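Local coordinates for protein extracellular ligand-binding receptor (Desulfohalobium retbaense DSM 5692, PDB 5ERE) that probably senses small extracellular molecules, holding 2-oxo-4-methylpentanoic acid in a leucine-binding-protein-like module and cytosine in a tandem PAS-like sensor module, at residues T230-N235 and Y306-K311; Q116-A121 and V470-V475. All coordinates share one frame; numbering follows the deposited sequence.

Contact 1 (T230-N235 and Y306-K311)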
ATOM      1  N   THR A 230       0.506   5.888   9.820  1.00 42.49           N
ATOM      2  CA  THR A 230       0.717   4.574   9.235  1.00 35.77           C
ATOM      3  C   THR A 230       1.657   3.766  10.110  1.00 38.90           C
ATOM      4  O   THR A 230       2.563   4.312  10.740  1.00 32.85           O
ATOM      5  CB  THR A 230       1.258   4.665   7.828  1.00 37.35           C
ATOM      6  OG1 THR A 230       2.271   5.664   7.739  1.00 40.62           O
ATOM      7  CG2 THR A 230       0.150   4.985   6.873  1.00 37.59           C
ATOM      8  N   TYR A 231       1.416   2.454  10.172  1.00 40.45           N
ATOM      9  CA  TYR A 231       2.143   1.603  11.094  1.00 37.51           C
ATOM     10  C   TYR A 231       2.073   0.110  10.645  1.00 33.42           C
ATOM     11  O   TYR A 231       1.042  -0.329  10.137  1.00 35.20           O
ATOM     12  CB  TYR A 231       1.577   1.757  12.496  1.00 39.85           C
ATOM     13  CG  TYR A 231       2.482   1.231  13.558  1.00 35.03           C
ATOM     14  CD1 TYR A 231       3.565   1.968  13.980  1.00 34.50           C
ATOM     15  CD2 TYR A 231       2.249  -0.008  14.138  1.00 40.07           C
ATOM     16  CE1 TYR A 231       4.415   1.481  14.938  1.00 34.77           C
ATOM     17  CE2 TYR A 231       3.084  -0.509  15.104  1.00 32.06           C
ATOM     18  CZ  TYR A 231       4.161   0.227  15.498  1.00 35.24           C
ATOM     19  OH  TYR A 231       4.982  -0.278  16.454  1.00 32.85           O
ATOM     20  N   PRO A 232       3.166  -0.646  10.819  1.00 30.20           N
ATOM     21  CA  PRO A 232       3.100  -2.116  10.553  1.00 29.38           C
ATOM     22  C   PRO A 232       1.986  -2.824  11.283  1.00 37.17           C
ATOM     23  O   PRO A 232       1.742  -2.532  12.442  1.00 36.26           O
ATOM     24  CB  PRO A 232       4.448  -2.632  11.036  1.00 34.96           C
ATOM     25  CG  PRO A 232       5.350  -1.428  11.019  1.00 41.07           C
ATOM     26  CD  PRO A 232       4.476  -0.245  11.346  1.00 34.65           C
ATOM     27  N   SER A 233       1.303  -3.749  10.625  1.00 38.39           N
ATOM     28  CA  SER A 233       0.095  -4.306  11.232  1.00 31.90           C
ATOM     29  C   SER A 233       0.267  -5.563  12.099  1.00 39.99           C
ATOM     30  O   SER A 233      -0.702  -6.285  12.279  1.00 52.90           O
ATOM     31  CB  SER A 233      -0.928  -4.645  10.151  1.00 32.19           C
ATOM     32  OG  SER A 233      -0.563  -5.814   9.489  1.00 44.24           O
ATOM     33  N   TYR A 234       1.443  -5.813  12.665  1.00 41.26           N
ATOM     34  CA  TYR A 234       1.635  -7.046  13.461  1.00 38.50           C
ATOM     35  C   TYR A 234       0.718  -7.021  14.683  1.00 36.91           C
ATOM     36  O   TYR A 234       0.474  -5.948  15.248  1.00 37.43           O
ATOM     37  CB  TYR A 234       3.098  -7.190  13.899  1.00 34.70           C
ATOM     38  CG  TYR A 234       3.604  -6.066  14.766  1.00 37.97           C
ATOM     39  CD1 TYR A 234       3.286  -5.997  16.124  1.00 40.86           C
ATOM     40  CD2 TYR A 234       4.413  -5.068  14.232  1.00 38.64           C
ATOM     41  CE1 TYR A 234       3.746  -4.941  16.913  1.00 41.50           C
ATOM     42  CE2 TYR A 234       4.884  -4.030  15.019  1.00 37.25           C
ATOM     43  CZ  TYR A 234       4.547  -3.958  16.340  1.00 42.22           C
ATOM     44  OH  TYR A 234       5.020  -2.892  17.091  1.00 46.80           O
ATOM     45  N   ASN A 235       0.222  -8.171  15.124  1.00 40.95           N
ATOM     46  CA  ASN A 235      -0.576  -8.187  16.357  1.00 52.89           C
ATOM     47  C   ASN A 235       0.261  -8.367  17.618  1.00 44.27           C
ATOM     48  O   ASN A 235       1.445  -8.700  17.565  1.00 47.49           O
ATOM     49  CB  ASN A 235      -1.645  -9.283  16.301  1.00 65.09           C
ATOM     50  CG  ASN A 235      -1.068 -10.655  16.154  1.00 62.93           C
ATOM     51  OD1 ASN A 235      -0.084 -11.011  16.796  1.00 70.67           O
ATOM     52  ND2 ASN A 235      -1.687 -11.451  15.301  1.00 69.29           N
ATOM     53  N   TYR A 306       5.939  -6.144   4.456  1.00 33.85           N
ATOM     54  CA  TYR A 306       4.866  -6.660   5.291  1.00 31.93           C
ATOM     55  C   TYR A 306       3.783  -5.574   5.390  1.00 38.57           C
ATOM     56  O   TYR A 306       4.067  -4.384   5.188  1.00 33.24           O
ATOM     57  CB  TYR A 306       5.364  -7.056   6.672  1.00 33.78           C
ATOM     58  CG  TYR A 306       6.418  -6.180   7.304  1.00 27.57           C
ATOM     59  CD1 TYR A 306       7.767  -6.449   7.134  1.00 31.23           C
ATOM     60  CD2 TYR A 306       6.063  -5.111   8.127  1.00 29.00           C
ATOM     61  CE1 TYR A 306       8.734  -5.702   7.735  1.00 32.67           C
ATOM     62  CE2 TYR A 306       7.045  -4.327   8.736  1.00 33.18           C
ATOM     63  CZ  TYR A 306       8.378  -4.620   8.516  1.00 31.38           C
ATOM     64  OH  TYR A 306       9.406  -3.925   9.110  1.00 28.46           O
ATOM     65  N   PRO A 307       2.548  -5.979   5.674  1.00 32.30           N
ATOM     66  CA  PRO A 307       1.484  -4.966   5.561  1.00 34.71           C
ATOM     67  C   PRO A 307       1.483  -3.901   6.680  1.00 32.22           C
ATOM     68  O   PRO A 307       2.013  -4.117   7.775  1.00 34.62           O
ATOM     69  CB  PRO A 307       0.203  -5.805   5.592  1.00 35.95           C
ATOM     70  CG  PRO A 307       0.608  -7.117   6.296  1.00 41.97           C
ATOM     71  CD  PRO A 307       2.018  -7.351   5.894  1.00 32.44           C
ATOM     72  N   TYR A 308       0.919  -2.738   6.337  1.00 35.43           N
ATOM     73  CA  TYR A 308       0.724  -1.604   7.231  1.00 32.37           C
ATOM     74  C   TYR A 308      -0.771  -1.297   7.337  1.00 29.97           C
ATOM     75  O   TYR A 308      -1.582  -1.626   6.431  1.00 29.78           O
ATOM     76  CB  TYR A 308       1.448  -0.314   6.724  1.00 32.39           C
ATOM     77  CG  TYR A 308       2.914  -0.177   7.058  1.00 27.87           C
ATOM     78  CD1 TYR A 308       3.799  -1.231   6.881  1.00 35.79           C
ATOM     79  CD2 TYR A 308       3.419   1.007   7.531  1.00 29.81           C
ATOM     80  CE1 TYR A 308       5.141  -1.097   7.180  1.00 29.51           C
ATOM     81  CE2 TYR A 308       4.744   1.151   7.834  1.00 34.32           C
ATOM     82  CZ  TYR A 308       5.607   0.066   7.660  1.00 36.36           C
ATOM     83  OH  TYR A 308       6.926   0.170   7.959  1.00 33.88           O
ATOM     84  N   ILE A 309      -1.121  -0.633   8.436  1.00 35.48           N
ATOM     85  CA  ILE A 309      -2.471  -0.150   8.650  1.00 31.36           C
ATOM     86  C   ILE A 309      -2.420   1.295   9.130  1.00 33.79           C
ATOM     87  O   ILE A 309      -1.362   1.816   9.517  1.00 38.71           O
ATOM     88  CB  ILE A 309      -3.252  -0.936   9.690  1.00 35.46           C
ATOM     89  CG1 ILE A 309      -2.417  -1.090  10.973  1.00 41.99           C
ATOM     90  CG2 ILE A 309      -3.637  -2.257   9.120  1.00 34.41           C
ATOM     91  CD1 ILE A 309      -3.214  -1.459  12.219  1.00 45.41           C
ATOM     92  N   PHE A 310      -3.586   1.901   9.124  1.00 33.94           N
ATOM     93  CA  PHE A 310      -3.782   3.149   9.851  1.00 35.16           C
ATOM     94  C   PHE A 310      -4.084   2.933  11.316  1.00 34.58           C
ATOM     95  O   PHE A 310      -4.880   2.060  11.691  1.00 40.50           O
ATOM     96  CB  PHE A 310      -4.885   3.946   9.197  1.00 38.20           C
ATOM     97  CG  PHE A 310      -4.454   4.591   7.930  1.00 37.26           C
ATOM     98  CD1 PHE A 310      -3.699   5.740   7.964  1.00 41.86           C
ATOM     99  CD2 PHE A 310      -4.789   4.040   6.705  1.00 36.97           C
ATOM    100  CE1 PHE A 310      -3.283   6.351   6.779  1.00 46.99           C
ATOM    101  CE2 PHE A 310      -4.384   4.643   5.523  1.00 38.21           C
ATOM    102  CZ  PHE A 310      -3.622   5.795   5.568  1.00 39.35           C
ATOM    103  N   LYS A 311      -3.381   3.706  12.133  1.00 35.34           N
ATOM    104  CA  LYS A 311      -3.597   3.747  13.554  1.00 43.57           C
ATOM    105  C   LYS A 311      -3.866   5.170  13.999  1.00 47.45           C
ATOM    106  O   LYS A 311      -3.644   6.127  13.247  1.00 39.11           O
ATOM    107  CB  LYS A 311      -2.395   3.166  14.288  1.00 37.05           C
ATOM    108  CG  LYS A 311      -2.271   1.698  14.043  1.00 35.91           C
ATOM    109  CD  LYS A 311      -1.199   1.047  14.878  1.00 38.24           C
ATOM    110  CE  LYS A 311      -1.688   0.609  16.268  1.00 38.18           C
ATOM    111  NZ  LYS A 311      -0.551   0.008  17.009  1.00 46.60           N
TER
HETATM  112  O   HOH W   1       2.818  -6.395   9.455  1.00 42.45           O
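Tyr231 and Ile309 form the hydrogen-bonded pair at the heart of this antiparallel pairing, and their two backbone bonds differ in straightness. Ile309 N reaches Tyr231 O at 2.8 Å with an N-H...O angle of 167°, whereas the return bond from Tyr231 N to Ile309 O bends to 138°. Beyond the strand end, Ser233 N donates to Pro307 O over 3.0 Å, from a position tilted out of the carbonyl plane; that oxygen also accepts from a water. Among the side chains, Tyr231 OH is hydrogen-bonded to Tyr234 OH within its own segment, and Lys311 NZ to Gln213 OE1.

Strand 228-232 here joins 304-314, the antiparallel neighbour that follows a run of parallel strands in one lobe of the periplasmic-binding-protein fold.

Packing of rings accompanies the backbone bonds. Tyr308 lies flat beneath Pro232, whose CD stands 4.0 Å from the phenol ring centroid in a CH-pi contact, and the proline nitrogen sits over the ring centre. With CG anti to its own carbonyl carbon (chi1 -83°), Tyr308 swings its ring under the Tyr231-Pro232 peptide. Pro232 CB meets the edge of the Tyr306 ring, 3.9 Å from CE2.

Aliphatic contacts flank these rings. Thr230 CG2 lies 3.7 Å from Phe310 CE1, while Lys311, bent at chi3, brings CD to 3.7 Å from Tyr231 CD2.

Contact 2 (Q116-A121 and V470-V475); sequences QEQLAA and VHNFPV
Gln118 meets Phe473 and Asn472 at the tight part of this contact, where a single helix residue fills the angle between an aromatic ring and a turn backbone. Its NE2 stands 3.3 Å above the Phe473 ring plane, over the centre, and the amide is turned 81° from the ring, so that the nitrogen meets the face while the amide stands almost upright. Farther back along the same side chain, Gln118 CB touches the ring at CZ, 3.7 Å away. The extended chain carries the amide out over the phenyl face and up to the turn. There NE2 gives Asn472 O a weak hydrogen bond, 3.2 Å long and bent to 122°; a second bond of the same nitrogen goes to Tyr308 O. On the amide's other branch, OE1 lies 3.3 Å from Asn472 CB. Replacing Gln118 by an alanine removes the amide, and is likely to leave the carbonyls of Asn472 and Tyr308 without their shared donor and a gap against the face of Phe473.

The outer side, in contrast, is loose and wet. Glu117 and His471 are exposed, and OE1 of the former comes no nearer than 4.1 Å to CD2 of the latter, at the imidazole edge. A water links Glu117 to the neighbouring Asn472, donating to OE1 and accepting from ND2, which itself lies over one face of the His471 ring.

The loop owes its shape to a type II beta turn from Val470 to Phe473, closed by Phe473 N bonding to Val470 O. Asn472 occupies its third position with positive phi (79°), the backbone conformation characteristic of that turn; Pro474 then centres an inverse gamma turn leading toward strand 476-480.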
ATOM      1  N   GLN A 116       4.514   5.628   2.123  1.00 42.72           N
ATOM      2  CA  GLN A 116       3.944   6.872   1.544  1.00 45.40           C
ATOM      3  C   GLN A 116       2.701   6.615   0.664  1.00 42.84           C
ATOM      4  O   GLN A 116       1.690   7.328   0.771  1.00 38.94           O
ATOM      5  CB  GLN A 116       5.020   7.597   0.724  1.00 42.47           C
ATOM      6  CG  GLN A 116       4.655   9.036   0.405  1.00 66.34           C
ATOM      7  CD  GLN A 116       3.694   9.151  -0.760  1.00 63.15           C
ATOM      8  OE1 GLN A 116       3.825   8.440  -1.769  1.00 50.10           O
ATOM      9  NE2 GLN A 116       2.696  10.031  -0.615  1.00 61.22           N
ATOM     10  N   GLU A 117       2.766   5.564  -0.160  1.00 36.69           N
ATOM     11  CA  GLU A 117       1.626   5.120  -0.980  1.00 41.74           C
ATOM     12  C   GLU A 117       0.386   4.829  -0.131  1.00 45.77           C
ATOM     13  O   GLU A 117      -0.743   5.116  -0.531  1.00 37.57           O
ATOM     14  CB  GLU A 117       1.983   3.859  -1.766  1.00 47.99           C
ATOM     15  CG  GLU A 117       2.317   4.079  -3.233  1.00 63.92           C
ATOM     16  CD  GLU A 117       3.255   3.017  -3.787  1.00 68.35           C
ATOM     17  OE1 GLU A 117       3.014   1.785  -3.582  1.00 69.52           O
ATOM     18  OE2 GLU A 117       4.254   3.436  -4.416  1.00 58.97           O
ATOM     19  N   GLN A 118       0.594   4.244   1.040  1.00 43.87           N
ATOM     20  CA  GLN A 118      -0.532   3.938   1.910  1.00 39.14           C
ATOM     21  C   GLN A 118      -1.052   5.214   2.603  1.00 39.29           C
ATOM     22  O   GLN A 118      -2.261   5.449   2.651  1.00 40.97           O
ATOM     23  CB  GLN A 118      -0.133   2.880   2.932  1.00 33.05           C
ATOM     24  CG  GLN A 118       0.242   1.532   2.236  1.00 32.80           C
ATOM     25  CD  GLN A 118       0.414   0.377   3.202  1.00 38.77           C
ATOM     26  OE1 GLN A 118       1.536  -0.138   3.403  1.00 34.90           O
ATOM     27  NE2 GLN A 118      -0.699  -0.052   3.800  1.00 39.32           N
ATOM     28  N   LEU A 119      -0.142   6.007   3.165  1.00 39.20           N
ATOM     29  CA  LEU A 119      -0.522   7.227   3.852  1.00 42.48           C
ATOM     30  C   LEU A 119      -1.308   8.168   2.912  1.00 43.76           C
ATOM     31  O   LEU A 119      -2.223   8.860   3.359  1.00 38.17           O
ATOM     32  CB  LEU A 119       0.729   7.932   4.412  1.00 44.43           C
ATOM     33  CG  LEU A 119       0.557   9.236   5.210  1.00 47.87           C
ATOM     34  CD1 LEU A 119      -0.136   9.005   6.525  1.00 42.57           C
ATOM     35  CD2 LEU A 119       1.913   9.882   5.465  1.00 42.22           C
ATOM     36  N   ALA A 120      -0.983   8.128   1.621  1.00 39.63           N
ATOM     37  CA  ALA A 120      -1.642   8.947   0.602  1.00 50.83           C
ATOM     38  C   ALA A 120      -3.139   8.696   0.501  1.00 54.06           C
ATOM     39  O   ALA A 120      -3.863   9.553   0.008  1.00 55.43           O
ATOM     40  CB  ALA A 120      -0.991   8.708  -0.785  1.00 46.80           C
ATOM     41  N   ALA A 121      -3.607   7.530   0.935  1.00 44.57           N
ATOM     42  CA  ALA A 121      -5.042   7.245   0.868  1.00 48.20           C
ATOM     43  C   ALA A 121      -5.809   8.113   1.839  1.00 46.46           C
ATOM     44  O   ALA A 121      -6.978   8.398   1.623  1.00 54.99           O
ATOM     45  CB  ALA A 121      -5.347   5.769   1.166  1.00 35.52           C
ATOM     46  N   VAL A 470      -5.779  -2.051  -2.730  1.00 32.90           N
ATOM     47  CA  VAL A 470      -5.564  -2.834  -1.509  1.00 38.42           C
ATOM     48  C   VAL A 470      -4.108  -3.166  -1.211  1.00 43.69           C
ATOM     49  O   VAL A 470      -3.811  -3.767  -0.177  1.00 40.88           O
ATOM     50  CB  VAL A 470      -6.348  -4.192  -1.536  1.00 41.46           C
ATOM     51  CG1 VAL A 470      -7.818  -3.947  -1.722  1.00 49.59           C
ATOM     52  CG2 VAL A 470      -5.853  -5.134  -2.587  1.00 43.80           C
ATOM     53  N   HIS A 471      -3.212  -2.773  -2.112  1.00 40.81           N
ATOM     54  CA  HIS A 471      -1.790  -3.074  -2.012  1.00 41.45           C
ATOM     55  C   HIS A 471      -1.202  -2.678  -0.628  1.00 43.88           C
ATOM     56  O   HIS A 471      -1.200  -1.498  -0.228  1.00 39.22           O
ATOM     57  CB  HIS A 471      -1.052  -2.367  -3.175  1.00 45.34           C
ATOM     58  CG  HIS A 471       0.378  -2.775  -3.328  1.00 40.74           C
ATOM     59  ND1 HIS A 471       0.789  -4.097  -3.238  1.00 47.15           N
ATOM     60  CD2 HIS A 471       1.495  -2.052  -3.542  1.00 51.48           C
ATOM     61  CE1 HIS A 471       2.098  -4.154  -3.381  1.00 52.25           C
ATOM     62  NE2 HIS A 471       2.551  -2.927  -3.576  1.00 57.77           N
ATOM     63  N   ASN A 472      -0.773  -3.705   0.103  1.00 37.10           N
ATOM     64  CA  ASN A 472      -0.008  -3.633   1.362  1.00 31.20           C
ATOM     65  C   ASN A 472      -0.876  -3.324   2.586  1.00 29.20           C
ATOM     66  O   ASN A 472      -0.362  -3.203   3.678  1.00 40.15           O
ATOM     67  CB  ASN A 472       1.165  -2.623   1.243  1.00 42.93           C
ATOM     68  CG  ASN A 472       2.338  -3.185   0.447  1.00 39.76           C
ATOM     69  OD1 ASN A 472       2.661  -4.357   0.574  1.00 39.79           O
ATOM     70  ND2 ASN A 472       2.986  -2.348  -0.364  1.00 39.25           N
ATOM     71  N   PHE A 473      -2.191  -3.275   2.402  1.00 34.40           N
ATOM     72  CA  PHE A 473      -3.125  -3.255   3.519  1.00 43.84           C
ATOM     73  C   PHE A 473      -3.523  -4.698   3.790  1.00 38.39           C
ATOM     74  O   PHE A 473      -3.670  -5.479   2.845  1.00 34.13           O
ATOM     75  CB  PHE A 473      -4.376  -2.431   3.227  1.00 28.07           C
ATOM     76  CG  PHE A 473      -4.140  -0.956   3.139  1.00 36.39           C
ATOM     77  CD1 PHE A 473      -4.162  -0.184   4.278  1.00 30.96           C
ATOM     78  CD2 PHE A 473      -3.891  -0.336   1.904  1.00 35.09           C
ATOM     79  CE1 PHE A 473      -3.949   1.202   4.212  1.00 41.59           C
ATOM     80  CE2 PHE A 473      -3.686   1.060   1.836  1.00 39.66           C
ATOM     81  CZ  PHE A 473      -3.716   1.813   3.000  1.00 33.01           C
ATOM     82  N   PRO A 474      -3.733  -5.049   5.062  1.00 36.04           N
ATOM     83  CA  PRO A 474      -4.171  -6.435   5.321  1.00 35.87           C
ATOM     84  C   PRO A 474      -5.674  -6.613   5.147  1.00 36.90           C
ATOM     85  O   PRO A 474      -6.393  -6.826   6.099  1.00 37.88           O
ATOM     86  CB  PRO A 474      -3.756  -6.655   6.782  1.00 36.62           C
ATOM     87  CG  PRO A 474      -4.021  -5.278   7.399  1.00 36.99           C
ATOM     88  CD  PRO A 474      -3.515  -4.302   6.310  1.00 38.31           C
ATOM     89  N   VAL A 475      -6.148  -6.519   3.920  1.00 32.17           N
ATOM     90  CA  VAL A 475      -7.569  -6.614   3.620  1.00 35.99           C
ATOM     91  C   VAL A 475      -7.681  -7.313   2.287  1.00 35.61           C
ATOM     92  O   VAL A 475      -6.720  -7.352   1.544  1.00 34.61           O
ATOM     93  CB  VAL A 475      -8.289  -5.208   3.502  1.00 31.78           C
ATOM     94  CG1 VAL A 475      -7.985  -4.333   4.683  1.00 38.11           C
ATOM     95  CG2 VAL A 475      -7.890  -4.498   2.194  1.00 41.97           C
TER
HETATM   96  O   HOH W   2       2.233   0.586  -0.676  1.00 53.69           O

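In the fold
Contact 1 is nested inside the long loop of chain closed by contact 2: helix 112-123 comes first, then strands 228-232 and 304-314, and last the turn after helix 461-470. Their centres lie about 9 Å apart, and strand 304-314 is the common neighbour. Tyr308 N probably bonds to Asn472 O, Gln118 O packs against Phe310 CZ, and Pro474 packs on Ile309. Thus the antiparallel part of the ligand-binding module's mixed sheet, its helix 112-123 and a loop of the C-terminal region meet at one junction, close to the centre of the molecule, which joins the ligand-binding module to the C-terminal region.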